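Long-range contacts in CD180 antigen (Mus musculus, PDB 3T6Q), which may cooperate with MD-1 and TLR4 in the innate response of B cells to bacterial lipopolysaccharide, leading to NF-kappa-B activation: residues T51-L56 and E74-S79; Q213-I218 and E241-A246; V247-C252 and T273-S278; I535-P540 and C563-F568; N557-T562 and E583-E588. One frame throughout, in Å; residues are numbered along the deposited sequence.

Contact 1. Residues T51-L56 and E74-S79; sequences TTFSRL and EDTFQS. With NAG (2-acetamido-2-deoxy-beta-D-glucopyranose), chain R.
Phe53 and Phe77 occupy matching places in two successive coils of the leucine-rich-repeat solenoid, LRR 1 and LRR 2, and their side chains run side by side in the same direction. The ring planes are within 9° of parallel but slid so far apart that they barely overlap, centroids 5.5 Å from each other; contact is made where Phe53 CE1 meets Phe77 CE2 at 3.6 Å. Each ring carries the methyl of the preceding threonine over its centre, CG2 of Thr52 and CG2 of Thr76. At the in-plane edge of Phe53 lies the carbonyl oxygen of Thr76, with CD1 3.7 Å from it. Ile48 of strand 47-48 touches both rings. Nearer the surface, the extended Gln78 side chain gives NE2-H to O7 of an N-acetylglucosamine in a nearly straight bond (168°). Beside it, with its hydroxyl anti to the carbonyl carbon (chi1 -58°), Ser79 donates from OG to Ser54 O at 2.8 Å, in the carbonyl plane and on a lone pair.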
# COMPACT_ATOMS: atom_id res chain seq x y z
N THR A 51 26.16 6.90 9.10
CA THR A 51 27.39 6.60 8.39
C THR A 51 27.25 6.39 6.86
O THR A 51 28.26 6.29 6.13
CB THR A 51 28.05 5.34 8.97
OG1 THR A 51 27.05 4.32 9.04
CG2 THR A 51 28.58 5.62 10.39
N THR A 52 26.03 6.26 6.37
CA THR A 52 25.84 5.85 4.98
C THR A 52 26.35 6.88 3.97
O THR A 52 27.01 6.53 2.98
CB THR A 52 24.35 5.58 4.71
OG1 THR A 52 23.86 4.65 5.70
CG2 THR A 52 24.17 5.04 3.28
N PHE A 53 26.04 8.16 4.22
CA PHE A 53 26.31 9.21 3.22
C PHE A 53 27.30 10.29 3.72
O PHE A 53 27.55 11.29 3.03
CB PHE A 53 24.98 9.90 2.81
CG PHE A 53 23.92 8.95 2.24
CD1 PHE A 53 22.73 8.72 2.94
CD2 PHE A 53 24.10 8.30 1.02
CE1 PHE A 53 21.77 7.84 2.45
CE2 PHE A 53 23.12 7.40 0.51
CZ PHE A 53 21.97 7.19 1.22
N SER A 54 27.84 10.12 4.93
CA SER A 54 28.48 11.25 5.64
C SER A 54 29.67 11.91 4.92
O SER A 54 29.92 13.09 5.14
CB SER A 54 28.83 10.90 7.10
OG SER A 54 29.71 9.80 7.12
N ARG A 55 30.36 11.20 4.03
CA ARG A 55 31.46 11.88 3.33
C ARG A 55 31.04 12.71 2.10
O ARG A 55 31.81 13.56 1.64
CB ARG A 55 32.60 10.91 3.02
CG ARG A 55 32.32 9.98 1.89
CD ARG A 55 33.57 9.20 1.58
NE ARG A 55 33.32 8.27 0.50
CZ ARG A 55 33.46 8.57 -0.78
NH1 ARG A 55 33.20 7.65 -1.69
NH2 ARG A 55 33.87 9.78 -1.14
N LEU A 56 29.82 12.50 1.58
CA LEU A 56 29.32 13.20 0.39
C LEU A 56 28.66 14.54 0.79
O LEU A 56 27.42 14.73 0.74
CB LEU A 56 28.37 12.29 -0.43
CG LEU A 56 29.01 10.98 -0.89
CD1 LEU A 56 28.06 10.17 -1.77
CD2 LEU A 56 30.35 11.20 -1.61
N GLU A 74 18.64 7.74 12.84
CA GLU A 74 18.98 9.12 13.24
C GLU A 74 20.10 9.69 12.38
O GLU A 74 21.00 8.97 11.96
CB GLU A 74 19.32 9.21 14.75
CG GLU A 74 20.57 8.45 15.15
CD GLU A 74 20.58 8.01 16.61
OE1 GLU A 74 21.63 7.51 17.05
OE2 GLU A 74 19.56 8.14 17.32
N ASP A 75 19.99 10.97 12.04
CA ASP A 75 21.05 11.65 11.29
C ASP A 75 21.52 10.98 10.00
O ASP A 75 22.68 11.16 9.60
CB ASP A 75 22.26 11.89 12.22
CG ASP A 75 21.89 12.69 13.47
OD1 ASP A 75 21.30 13.78 13.32
OD2 ASP A 75 22.17 12.23 14.60
N THR A 76 20.65 10.23 9.31
CA THR A 76 21.05 9.62 8.05
C THR A 76 21.65 10.64 7.02
O THR A 76 22.61 10.33 6.26
CB THR A 76 19.85 8.85 7.40
OG1 THR A 76 19.52 7.70 8.22
CG2 THR A 76 20.20 8.39 6.02
N PHE A 77 21.06 11.83 6.99
CA PHE A 77 21.41 12.85 5.97
C PHE A 77 22.18 14.01 6.60
O PHE A 77 22.12 15.16 6.13
CB PHE A 77 20.14 13.34 5.25
CG PHE A 77 19.47 12.22 4.50
CD1 PHE A 77 18.28 11.67 4.96
CD2 PHE A 77 20.09 11.66 3.37
CE1 PHE A 77 17.69 10.60 4.28
CE2 PHE A 77 19.49 10.60 2.68
CZ PHE A 77 18.30 10.08 3.14
N GLN A 78 22.92 13.69 7.67
CA GLN A 78 23.57 14.73 8.49
C GLN A 78 24.50 15.62 7.71
O GLN A 78 24.60 16.78 8.03
CB GLN A 78 24.32 14.14 9.72
CG GLN A 78 25.46 13.22 9.36
CD GLN A 78 26.10 12.58 10.59
OE1 GLN A 78 25.62 12.75 11.71
NE2 GLN A 78 27.18 11.84 10.37
N SER A 79 25.20 15.08 6.69
CA SER A 79 26.20 15.89 5.98
C SER A 79 25.69 16.55 4.70
O SER A 79 26.47 17.19 3.97
CB SER A 79 27.43 15.07 5.61
OG SER A 79 28.06 14.49 6.74
C1 NAG R . 27.31 7.52 13.92
C2 NAG R . 28.69 8.16 14.14
C3 NAG R . 29.46 7.43 15.26
C4 NAG R . 28.60 7.08 16.48
C5 NAG R . 27.35 6.37 15.98
C6 NAG R . 26.40 5.84 17.06
C7 NAG R . 29.38 9.34 12.07
C8 NAG R . 30.18 9.34 10.80
N2 NAG R . 29.44 8.26 12.88
O3 NAG R . 30.48 8.28 15.72
O4 NAG R . 29.34 6.30 17.40
O5 NAG R . 26.66 7.29 15.17
O6 NAG R . 25.81 6.94 17.69
O7 NAG R . 28.72 10.36 12.30
O HOH W 1 25.05 9.68 6.34

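Contact 2. Residues Q213-I218 and E241-A246; sequences QNLLVI and EDISPA
On the convex side of the leucine-rich-repeat solenoid, the start of helix 215-221 is held by a carboxylate from the next coil, that of Glu241. Its OE1 takes the backbone N-H of Leu215, in the first turn of the helix, at 3.0 Å and almost dead straight (177°), on the syn lone pair. Beyond CG the Glu241 chain is extended, and this carries the carboxylate to the neighbouring coil. The other oxygen, OE2, works through a water: 2.7 Å from OE2, the water donates to it and to Asn214 OD1 and accepts from Leu216 N. Asn214 is the N-cap residue, and its OD1 also receives a weak bond from Val217 N. Two first-turn N-H groups are thus satisfied by Glu241, one directly and one through water, and the negative charge at the helix start would suit the helix dipole. Gln213 O is merely close to OE1, two acceptors 3.2 Å apart. Deeper in, Leu215 CD1 meets Ile243 CD1 at 3.9 Å, the two side chains crossing at a slant. Leu215 also packs on Val247, in the loop from strand 226-231 to strand 255-260, and on His264, past strand 255-260.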
# COMPACT_ATOMS: atom_id res chain seq x y z
N GLN A 213 -15.23 10.40 -9.88
CA GLN A 213 -16.48 9.78 -10.32
C GLN A 213 -17.68 10.69 -10.05
O GLN A 213 -18.81 10.36 -10.45
CB GLN A 213 -16.66 8.39 -9.65
CG GLN A 213 -15.54 7.39 -9.98
CD GLN A 213 -15.46 7.04 -11.47
OE1 GLN A 213 -16.35 6.38 -12.02
NE2 GLN A 213 -14.37 7.48 -12.14
N ASN A 214 -17.46 11.84 -9.40
CA ASN A 214 -18.58 12.72 -9.05
C ASN A 214 -18.30 14.21 -9.26
O ASN A 214 -18.01 14.94 -8.31
CB ASN A 214 -19.15 12.42 -7.65
CG ASN A 214 -20.60 12.89 -7.48
OD1 ASN A 214 -21.04 13.89 -8.09
ND2 ASN A 214 -21.36 12.18 -6.63
N LEU A 215 -18.40 14.63 -10.53
CA LEU A 215 -18.10 15.99 -10.91
C LEU A 215 -19.00 17.00 -10.15
O LEU A 215 -18.53 18.05 -9.75
CB LEU A 215 -18.29 16.17 -12.42
CG LEU A 215 -17.18 15.65 -13.35
CD1 LEU A 215 -17.56 15.87 -14.82
CD2 LEU A 215 -15.87 16.36 -13.02
N LEU A 216 -20.26 16.65 -9.93
CA LEU A 216 -21.24 17.54 -9.27
C LEU A 216 -20.70 17.93 -7.90
O LEU A 216 -20.70 19.13 -7.55
CB LEU A 216 -22.59 16.83 -9.13
CG LEU A 216 -23.98 17.50 -9.21
CD1 LEU A 216 -24.97 16.63 -8.44
CD2 LEU A 216 -23.96 18.88 -8.63
N VAL A 217 -20.21 16.94 -7.15
CA VAL A 217 -19.63 17.11 -5.81
C VAL A 217 -18.45 18.06 -5.82
O VAL A 217 -18.34 18.90 -4.92
CB VAL A 217 -19.23 15.76 -5.16
CG1 VAL A 217 -18.13 15.91 -4.11
CG2 VAL A 217 -20.44 15.08 -4.56
N ILE A 218 -17.58 17.93 -6.83
CA ILE A 218 -16.38 18.76 -6.93
C ILE A 218 -16.76 20.23 -7.17
O ILE A 218 -16.26 21.13 -6.48
CB ILE A 218 -15.43 18.29 -8.09
CG1 ILE A 218 -14.91 16.86 -7.90
CG2 ILE A 218 -14.24 19.23 -8.24
CD1 ILE A 218 -14.20 16.55 -6.59
N GLU A 241 -19.76 8.78 -16.32
CA GLU A 241 -20.98 9.36 -15.76
C GLU A 241 -21.73 10.20 -16.82
O GLU A 241 -21.12 10.77 -17.74
CB GLU A 241 -20.73 10.12 -14.43
CG GLU A 241 -19.98 11.46 -14.54
CD GLU A 241 -20.26 12.39 -13.35
OE1 GLU A 241 -19.33 12.74 -12.60
OE2 GLU A 241 -21.42 12.78 -13.17
N ASP A 242 -23.05 10.25 -16.69
CA ASP A 242 -23.89 11.02 -17.61
C ASP A 242 -23.55 12.50 -17.52
O ASP A 242 -23.54 13.07 -16.42
CB ASP A 242 -25.38 10.79 -17.28
CG ASP A 242 -25.77 9.30 -17.31
OD1 ASP A 242 -25.39 8.57 -18.26
OD2 ASP A 242 -26.46 8.85 -16.36
N ILE A 243 -23.22 13.11 -18.66
CA ILE A 243 -22.90 14.55 -18.69
C ILE A 243 -24.12 15.33 -19.17
O ILE A 243 -24.68 15.04 -20.23
CB ILE A 243 -21.68 14.89 -19.59
CG1 ILE A 243 -20.41 14.18 -19.10
CG2 ILE A 243 -21.45 16.40 -19.66
CD1 ILE A 243 -19.78 14.79 -17.85
N SER A 244 -24.56 16.31 -18.37
CA SER A 244 -25.65 17.21 -18.78
C SER A 244 -25.35 18.56 -18.14
O SER A 244 -24.41 18.64 -17.36
CB SER A 244 -26.98 16.66 -18.25
OG SER A 244 -26.99 16.71 -16.84
N PRO A 245 -26.11 19.63 -18.50
CA PRO A 245 -25.85 20.97 -17.91
C PRO A 245 -25.86 20.95 -16.38
O PRO A 245 -25.11 21.72 -15.77
CB PRO A 245 -27.01 21.82 -18.45
CG PRO A 245 -27.37 21.18 -19.75
CD PRO A 245 -27.17 19.70 -19.54
N ALA A 246 -26.68 20.07 -15.78
CA ALA A 246 -26.79 19.99 -14.30
C ALA A 246 -25.46 19.81 -13.57
O ALA A 246 -25.28 20.33 -12.47
CB ALA A 246 -27.76 18.89 -13.87
O HOH W 2 -21.65 14.32 -10.97

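Contact 3. Residues V247-C252 and T273-S278; sequences VFEGLC and TFHCFS. With CU (copper (II) ion), chain J.
Phe248 and Phe277 form the tightly packed half of this contact as a T-shaped pair: the edge of Phe277 points at the face of Phe248, planes 72° apart and centroids 5.1 Å. Leu251 then fixes the Phe277 ring from one side, its CD2 standing 3.5 Å from the ring centroid and just 2° off the normal, a CH-pi contact. The leucine's CG is turned away from its backbone N, and CD2 is the branch that meets the ring. Phe274 CD1 covers the opposite face of Phe277, so the ring is sandwiched. Phe219 of helix 215-221 also meets the Phe248 ring.

The other side faces solvent, with Glu249 and Cys252 exposed, and is held by a disulfide and a metal instead of close packing. Cys252 SG joins Cys276 SG in the disulfide, with chi3 -98°. Beyond it a copper ion is bound by Glu249 OE2 and His275 NE2, each at 2.0 Å. The two ligand atoms approach to 3.2 Å because they share the metal, without a hydrogen bond between them. Asn272 O accepts from His275 ND1, which orients the ring with NE2 toward the copper. The whole is aromatic packing between adjacent coils, pinned by a disulfide, in a leucine-rich-repeat solenoid, with a copper ion bound by Glu249 and His275 on its outer surface.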
# COMPACT_ATOMS: atom_id res chain seq x y z
N VAL A 247 -24.54 19.03 -14.15
CA VAL A 247 -23.28 18.70 -13.50
C VAL A 247 -22.47 19.96 -13.13
O VAL A 247 -21.77 19.98 -12.12
CB VAL A 247 -22.47 17.75 -14.44
CG1 VAL A 247 -21.02 17.65 -14.01
CG2 VAL A 247 -23.12 16.36 -14.51
N PHE A 248 -22.57 21.00 -13.94
CA PHE A 248 -21.64 22.15 -13.87
C PHE A 248 -22.14 23.37 -13.09
O PHE A 248 -21.48 24.42 -13.08
CB PHE A 248 -21.27 22.58 -15.29
CG PHE A 248 -20.68 21.46 -16.10
CD1 PHE A 248 -19.42 20.91 -15.76
CD2 PHE A 248 -21.37 20.92 -17.18
CE1 PHE A 248 -18.86 19.87 -16.50
CE2 PHE A 248 -20.82 19.86 -17.91
CZ PHE A 248 -19.57 19.34 -17.57
N GLU A 249 -23.30 23.23 -12.45
CA GLU A 249 -23.96 24.35 -11.73
C GLU A 249 -23.01 25.12 -10.80
O GLU A 249 -23.02 26.36 -10.79
CB GLU A 249 -25.18 23.80 -10.96
CG GLU A 249 -26.34 23.43 -11.90
CD GLU A 249 -27.00 24.64 -12.56
OE1 GLU A 249 -27.99 25.17 -11.98
OE2 GLU A 249 -26.56 25.08 -13.67
N GLY A 250 -22.17 24.39 -10.05
CA GLY A 250 -21.22 25.02 -9.10
C GLY A 250 -20.20 25.94 -9.75
O GLY A 250 -19.65 26.85 -9.12
N LEU A 251 -19.92 25.72 -11.02
CA LEU A 251 -18.91 26.58 -11.69
C LEU A 251 -19.31 28.07 -11.75
O LEU A 251 -18.44 28.93 -11.90
CB LEU A 251 -18.68 26.09 -13.13
CG LEU A 251 -17.44 26.47 -13.91
CD1 LEU A 251 -16.17 26.17 -13.10
CD2 LEU A 251 -17.45 25.60 -15.18
N CYS A 252 -20.61 28.35 -11.66
CA CYS A 252 -21.14 29.71 -11.67
C CYS A 252 -20.73 30.49 -10.39
O CYS A 252 -20.90 31.73 -10.34
CB CYS A 252 -22.69 29.67 -11.81
SG CYS A 252 -23.28 29.70 -13.52
N THR A 273 -25.26 23.34 -22.24
CA THR A 273 -24.26 22.61 -21.44
C THR A 273 -23.24 23.55 -20.76
O THR A 273 -22.86 23.30 -19.62
CB THR A 273 -23.49 21.59 -22.29
OG1 THR A 273 -24.42 20.65 -22.83
CG2 THR A 273 -22.41 20.84 -21.45
N PHE A 274 -22.79 24.60 -21.47
CA PHE A 274 -21.71 25.44 -20.97
C PHE A 274 -22.16 26.81 -20.43
O PHE A 274 -21.34 27.72 -20.27
CB PHE A 274 -20.63 25.61 -22.05
CG PHE A 274 -20.03 24.28 -22.49
CD1 PHE A 274 -19.13 23.61 -21.64
CD2 PHE A 274 -20.38 23.71 -23.70
CE1 PHE A 274 -18.58 22.36 -22.02
CE2 PHE A 274 -19.82 22.48 -24.09
CZ PHE A 274 -18.94 21.80 -23.26
N HIS A 275 -23.44 26.94 -20.09
CA HIS A 275 -23.91 28.27 -19.62
C HIS A 275 -23.23 28.76 -18.34
O HIS A 275 -23.20 29.97 -18.15
CB HIS A 275 -25.44 28.32 -19.48
CG HIS A 275 -25.98 27.55 -18.30
ND1 HIS A 275 -26.34 26.25 -18.36
CD2 HIS A 275 -26.19 27.95 -16.97
CE1 HIS A 275 -26.78 25.83 -17.16
NE2 HIS A 275 -26.69 26.88 -16.31
N CYS A 276 -22.69 27.87 -17.48
CA CYS A 276 -21.86 28.31 -16.33
C CYS A 276 -20.37 28.61 -16.59
O CYS A 276 -19.62 28.90 -15.62
CB CYS A 276 -22.00 27.36 -15.12
SG CYS A 276 -23.54 27.68 -14.21
N PHE A 277 -19.95 28.60 -17.85
CA PHE A 277 -18.52 28.64 -18.17
C PHE A 277 -18.10 30.03 -18.60
O PHE A 277 -16.99 30.22 -19.11
CB PHE A 277 -18.17 27.62 -19.30
CG PHE A 277 -18.18 26.17 -18.87
CD1 PHE A 277 -19.34 25.54 -18.44
CD2 PHE A 277 -16.99 25.41 -18.91
CE1 PHE A 277 -19.33 24.19 -18.08
CE2 PHE A 277 -16.96 24.08 -18.52
CZ PHE A 277 -18.13 23.45 -18.11
N SER A 278 -18.95 31.04 -18.37
CA SER A 278 -18.65 32.34 -18.96
C SER A 278 -17.38 33.01 -18.45
O SER A 278 -16.81 33.82 -19.16
CB SER A 278 -19.87 33.30 -18.98
OG SER A 278 -20.30 33.52 -17.66
CU CU J . -27.56 26.61 -14.48

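Contact 4. Residues I535-P540 and C563-F568; sequences ISIILP and CSNIYF
Asn565 supplies the direct polar link. Its OD1 accepts from Ile538 N at 3.1 Å with an N-H...O angle of 161°, the donor lying 32° out of the amide's carbonyl plane, and the Asn565 and Ile537 side chains slide past one another in opposite directions. Asn565 ND2 donates to Asp560 O, a bond that holds the amide in this rotation; Ser536 O is near ND2 too, but at an angle too poor for a bond.

Water extends the polar network. One molecule donates to Asn565 OD1 and to Ile538 O, 2.7 Å away, and accepts from Phe568 N, an amide in the first turn of helix 566-574. Asn565 stands at the N-cap of that helix, yet its side chain makes no direct capping bond; OD1 reaches Phe568 N through the water, and directly accepts from Ile538 N. The contact thereby attaches the LRRCT cap, which closes the C-terminal end of the solenoid, to the last repeat, LRR 19.

The rest is apolar. Ile538 reaches over a face of Phe568: CD1 lies 3.7 Å from the ring centroid and 15° off its normal, a CH-pi contact. Leu543 of helix 543-547 touches both residues. Toward the surface, Pro540 CG rests 3.6 Å from CD2 of Tyr567, and Ile537 CD1 meets Ser564 CB at 3.8 Å.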
# COMPACT_ATOMS: atom_id res chain seq x y z
N ILE A 535 31.58 10.87 -46.96
CA ILE A 535 32.83 11.63 -46.98
C ILE A 535 34.02 10.72 -46.59
O ILE A 535 34.00 10.09 -45.54
CB ILE A 535 32.72 12.88 -46.10
CG1 ILE A 535 31.71 13.86 -46.74
CG2 ILE A 535 34.08 13.54 -45.95
CD1 ILE A 535 31.23 14.96 -45.81
N SER A 536 35.04 10.63 -47.45
CA SER A 536 36.22 9.80 -47.15
C SER A 536 37.47 10.63 -47.07
O SER A 536 38.10 10.74 -46.02
CB SER A 536 36.38 8.64 -48.16
OG SER A 536 36.32 9.13 -49.51
N ILE A 537 37.83 11.22 -48.21
CA ILE A 537 38.98 12.10 -48.32
C ILE A 537 38.49 13.54 -48.45
O ILE A 537 37.58 13.79 -49.23
CB ILE A 537 39.81 11.72 -49.61
CG1 ILE A 537 40.41 10.34 -49.39
CG2 ILE A 537 40.89 12.78 -49.89
CD1 ILE A 537 41.45 9.91 -50.42
N ILE A 538 39.12 14.47 -47.69
CA ILE A 538 38.83 15.91 -47.76
C ILE A 538 40.13 16.61 -48.15
O ILE A 538 41.02 16.77 -47.33
CB ILE A 538 38.29 16.43 -46.40
CG1 ILE A 538 37.01 15.66 -46.05
CG2 ILE A 538 38.01 17.95 -46.42
CD1 ILE A 538 36.59 15.89 -44.60
N LEU A 539 40.21 17.05 -49.39
CA LEU A 539 41.48 17.58 -49.90
C LEU A 539 41.75 18.93 -49.29
O LEU A 539 40.80 19.59 -48.81
CB LEU A 539 41.46 17.64 -51.43
CG LEU A 539 41.57 16.25 -52.07
CD1 LEU A 539 41.27 16.37 -53.54
CD2 LEU A 539 42.95 15.59 -51.87
N PRO A 540 43.05 19.35 -49.29
CA PRO A 540 43.46 20.58 -48.62
C PRO A 540 42.66 21.80 -49.01
O PRO A 540 42.40 22.61 -48.13
CB PRO A 540 44.95 20.77 -49.04
CG PRO A 540 45.35 19.51 -49.74
CD PRO A 540 44.21 18.54 -49.76
N CYS A 563 47.78 8.24 -45.99
CA CYS A 563 48.53 9.42 -46.44
C CYS A 563 47.82 10.24 -47.51
O CYS A 563 48.11 11.43 -47.67
CB CYS A 563 49.96 9.04 -46.91
SG CYS A 563 51.00 8.40 -45.57
N SER A 564 46.88 9.61 -48.23
CA SER A 564 46.09 10.32 -49.22
C SER A 564 45.22 11.38 -48.51
O SER A 564 44.74 12.33 -49.14
CB SER A 564 45.19 9.36 -50.03
OG SER A 564 45.93 8.33 -50.68
N ASN A 565 45.00 11.20 -47.21
CA ASN A 565 44.20 12.16 -46.44
C ASN A 565 44.98 12.98 -45.37
O ASN A 565 44.34 13.55 -44.47
CB ASN A 565 43.01 11.43 -45.81
CG ASN A 565 41.75 12.33 -45.65
OD1 ASN A 565 41.63 13.39 -46.28
ND2 ASN A 565 40.79 11.87 -44.82
N ILE A 566 46.33 13.05 -45.45
CA ILE A 566 47.11 13.62 -44.30
C ILE A 566 46.75 15.03 -43.95
O ILE A 566 46.74 15.34 -42.78
CB ILE A 566 48.68 13.73 -44.41
CG1 ILE A 566 49.20 13.46 -45.78
CG2 ILE A 566 49.38 13.08 -43.21
CD1 ILE A 566 48.98 14.63 -46.68
N TYR A 567 46.50 15.88 -44.95
CA TYR A 567 46.16 17.30 -44.70
C TYR A 567 44.90 17.46 -43.84
O TYR A 567 44.87 18.25 -42.88
CB TYR A 567 46.07 18.10 -46.00
CG TYR A 567 47.44 18.24 -46.63
CD1 TYR A 567 48.45 18.96 -45.98
CD2 TYR A 567 47.75 17.60 -47.81
CE1 TYR A 567 49.71 19.07 -46.52
CE2 TYR A 567 49.02 17.70 -48.37
CZ TYR A 567 49.99 18.44 -47.72
OH TYR A 567 51.25 18.54 -48.27
N PHE A 568 43.87 16.67 -44.15
CA PHE A 568 42.71 16.65 -43.28
C PHE A 568 43.03 16.09 -41.88
O PHE A 568 42.57 16.64 -40.88
CB PHE A 568 41.52 15.89 -43.92
CG PHE A 568 40.35 15.74 -42.98
CD1 PHE A 568 40.01 14.51 -42.45
CD2 PHE A 568 39.62 16.86 -42.60
CE1 PHE A 568 38.95 14.38 -41.56
CE2 PHE A 568 38.56 16.75 -41.71
CZ PHE A 568 38.22 15.51 -41.19
O HOH W 3 43.38 15.58 -46.84

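Contact 5. Residues N557-T562 and E583-E588; sequences NPLDCT and EDTLCE
Cys561 and Cys587 both set SG anti to the carbonyl carbon and beside the backbone N, with chi1 -60° and -58°, and this brings the sulfurs together as a disulfide, SG to SG 2.1 Å, chi3 -90°. Alongside it the main chains join directly: Glu588 N donates to Leu559 O at 2.8 Å, nearly straight and in the carbonyl plane. The same oxygen has Cys587 CA 3.6 Å away, a CA-H...O contact.

Leu559 swings its CD1 against Thr585 CG2 at 3.4 Å, tighter than usual van der Waals contact. Glu588 lays CB on Pro558 CA at 3.5 Å, and its chain then bends at chi2 so that the carboxylate leads off. Two waters also link the segments: one molecule bridges Asn557 O to Leu586 N, another lies 2.9 Å from Asn557 O and 2.8 Å from Leu586 O. Asp560 OD1 accepts from Thr562 N in an Asx turn, and also from Thr562 OG1, which shapes the chain just after the disulfide.

All this is the LRRCT cap, whose cysteine bridges are a hallmark of these C-terminal modules. Leu598 backs the disulfide. The short, weakly bonded strands 559-560 and 587-589 meet through the Glu588 N to Leu559 O bond, and helix 566-574 packs on this region through Leu569, on Cys561, and Tyr572, on Thr585.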
# COMPACT_ATOMS: atom_id res chain seq x y z
N ASN A 557 30.96 8.78 -41.10
CA ASN A 557 31.43 8.81 -42.50
C ASN A 557 32.55 7.80 -42.74
O ASN A 557 33.30 7.48 -41.82
CB ASN A 557 31.89 10.22 -42.86
CG ASN A 557 30.72 11.11 -43.20
OD1 ASN A 557 30.25 11.10 -44.33
ND2 ASN A 557 30.20 11.84 -42.20
N PRO A 558 32.68 7.30 -43.99
CA PRO A 558 33.75 6.30 -44.32
C PRO A 558 35.13 6.96 -44.44
O PRO A 558 35.77 6.95 -45.50
CB PRO A 558 33.29 5.74 -45.65
CG PRO A 558 32.59 6.93 -46.30
CD PRO A 558 31.85 7.60 -45.17
N LEU A 559 35.59 7.54 -43.35
CA LEU A 559 36.73 8.44 -43.39
C LEU A 559 38.03 7.71 -43.69
O LEU A 559 38.28 6.61 -43.19
CB LEU A 559 36.83 9.23 -42.09
CG LEU A 559 35.78 10.36 -42.01
CD1 LEU A 559 35.58 10.84 -40.57
CD2 LEU A 559 36.13 11.54 -42.93
N ASP A 560 38.86 8.39 -44.49
CA ASP A 560 40.14 7.86 -44.94
C ASP A 560 41.26 8.25 -43.97
O ASP A 560 41.51 9.44 -43.73
CB ASP A 560 40.39 8.37 -46.38
CG ASP A 560 41.66 7.82 -47.01
OD1 ASP A 560 42.77 8.18 -46.54
OD2 ASP A 560 41.55 7.06 -48.00
N CYS A 561 41.92 7.23 -43.41
CA CYS A 561 43.09 7.44 -42.53
C CYS A 561 44.40 6.91 -43.15
O CYS A 561 45.17 6.20 -42.49
CB CYS A 561 42.85 6.85 -41.14
SG CYS A 561 41.42 7.60 -40.30
N THR A 562 44.64 7.31 -44.40
CA THR A 562 45.86 7.00 -45.13
C THR A 562 46.58 8.31 -45.40
O THR A 562 46.03 9.37 -45.11
CB THR A 562 45.52 6.32 -46.47
OG1 THR A 562 44.97 7.29 -47.36
CG2 THR A 562 44.54 5.18 -46.28
N GLU A 583 34.02 11.22 -30.80
CA GLU A 583 34.05 9.81 -30.39
C GLU A 583 33.34 8.82 -31.35
O GLU A 583 33.56 7.60 -31.25
CB GLU A 583 33.50 9.63 -28.97
CG GLU A 583 34.23 10.40 -27.89
CD GLU A 583 33.61 10.17 -26.52
OE1 GLU A 583 32.41 9.84 -26.46
OE2 GLU A 583 34.33 10.30 -25.50
N ASP A 584 32.49 9.33 -32.24
CA ASP A 584 31.90 8.50 -33.29
C ASP A 584 32.38 8.87 -34.69
O ASP A 584 31.72 8.58 -35.68
CB ASP A 584 30.37 8.53 -33.18
CG ASP A 584 29.89 8.20 -31.77
OD1 ASP A 584 29.37 7.09 -31.58
OD2 ASP A 584 30.05 9.03 -30.87
N THR A 585 33.55 9.51 -34.75
CA THR A 585 34.19 9.91 -36.02
C THR A 585 35.42 9.01 -36.21
O THR A 585 36.48 9.27 -35.66
CB THR A 585 34.54 11.40 -36.01
OG1 THR A 585 33.35 12.12 -35.69
CG2 THR A 585 35.06 11.87 -37.41
N LEU A 586 35.23 7.94 -36.99
CA LEU A 586 36.13 6.79 -37.02
C LEU A 586 36.62 6.57 -38.44
O LEU A 586 35.93 6.92 -39.42
CB LEU A 586 35.39 5.53 -36.54
CG LEU A 586 34.46 5.62 -35.31
CD1 LEU A 586 33.71 4.32 -35.04
CD2 LEU A 586 35.24 6.04 -34.08
N CYS A 587 37.81 5.98 -38.54
CA CYS A 587 38.42 5.58 -39.79
C CYS A 587 37.64 4.41 -40.39
O CYS A 587 37.15 3.54 -39.67
CB CYS A 587 39.84 5.12 -39.54
SG CYS A 587 41.01 6.27 -38.77
N GLU A 588 37.55 4.39 -41.71
CA GLU A 588 37.00 3.25 -42.42
C GLU A 588 38.13 2.51 -43.16
O GLU A 588 38.05 1.30 -43.38
CB GLU A 588 35.89 3.69 -43.37
CG GLU A 588 35.36 2.65 -44.33
CD GLU A 588 34.72 1.45 -43.63
OE1 GLU A 588 34.53 0.40 -44.30
OE2 GLU A 588 34.42 1.54 -42.44
O HOH W 4 33.02 7.66 -38.79
O HOH W 5 34.10 5.07 -40.40

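How the contacts relate
From the N terminus, contact 1 closes a short loop between LRR 1 and LRR 2, near one end of the solenoid. Contacts 2 and 3 follow in series and lie side by side, centres about 11 Å apart: 241-246 runs straight into 247-252, and Leu215 packs on Val247, so three successive coils are tied together. Contacts 4 and 5 cross, their segments alternating along the chain as 535-540, 557-562, 563-568 and 583-588; they touch through Ser536 O with Asp560 N, joining the last repeat to the C-terminal cap. Centres of contacts 2 and 4 stand about 72 Å apart, on opposite sides of the chain's centre.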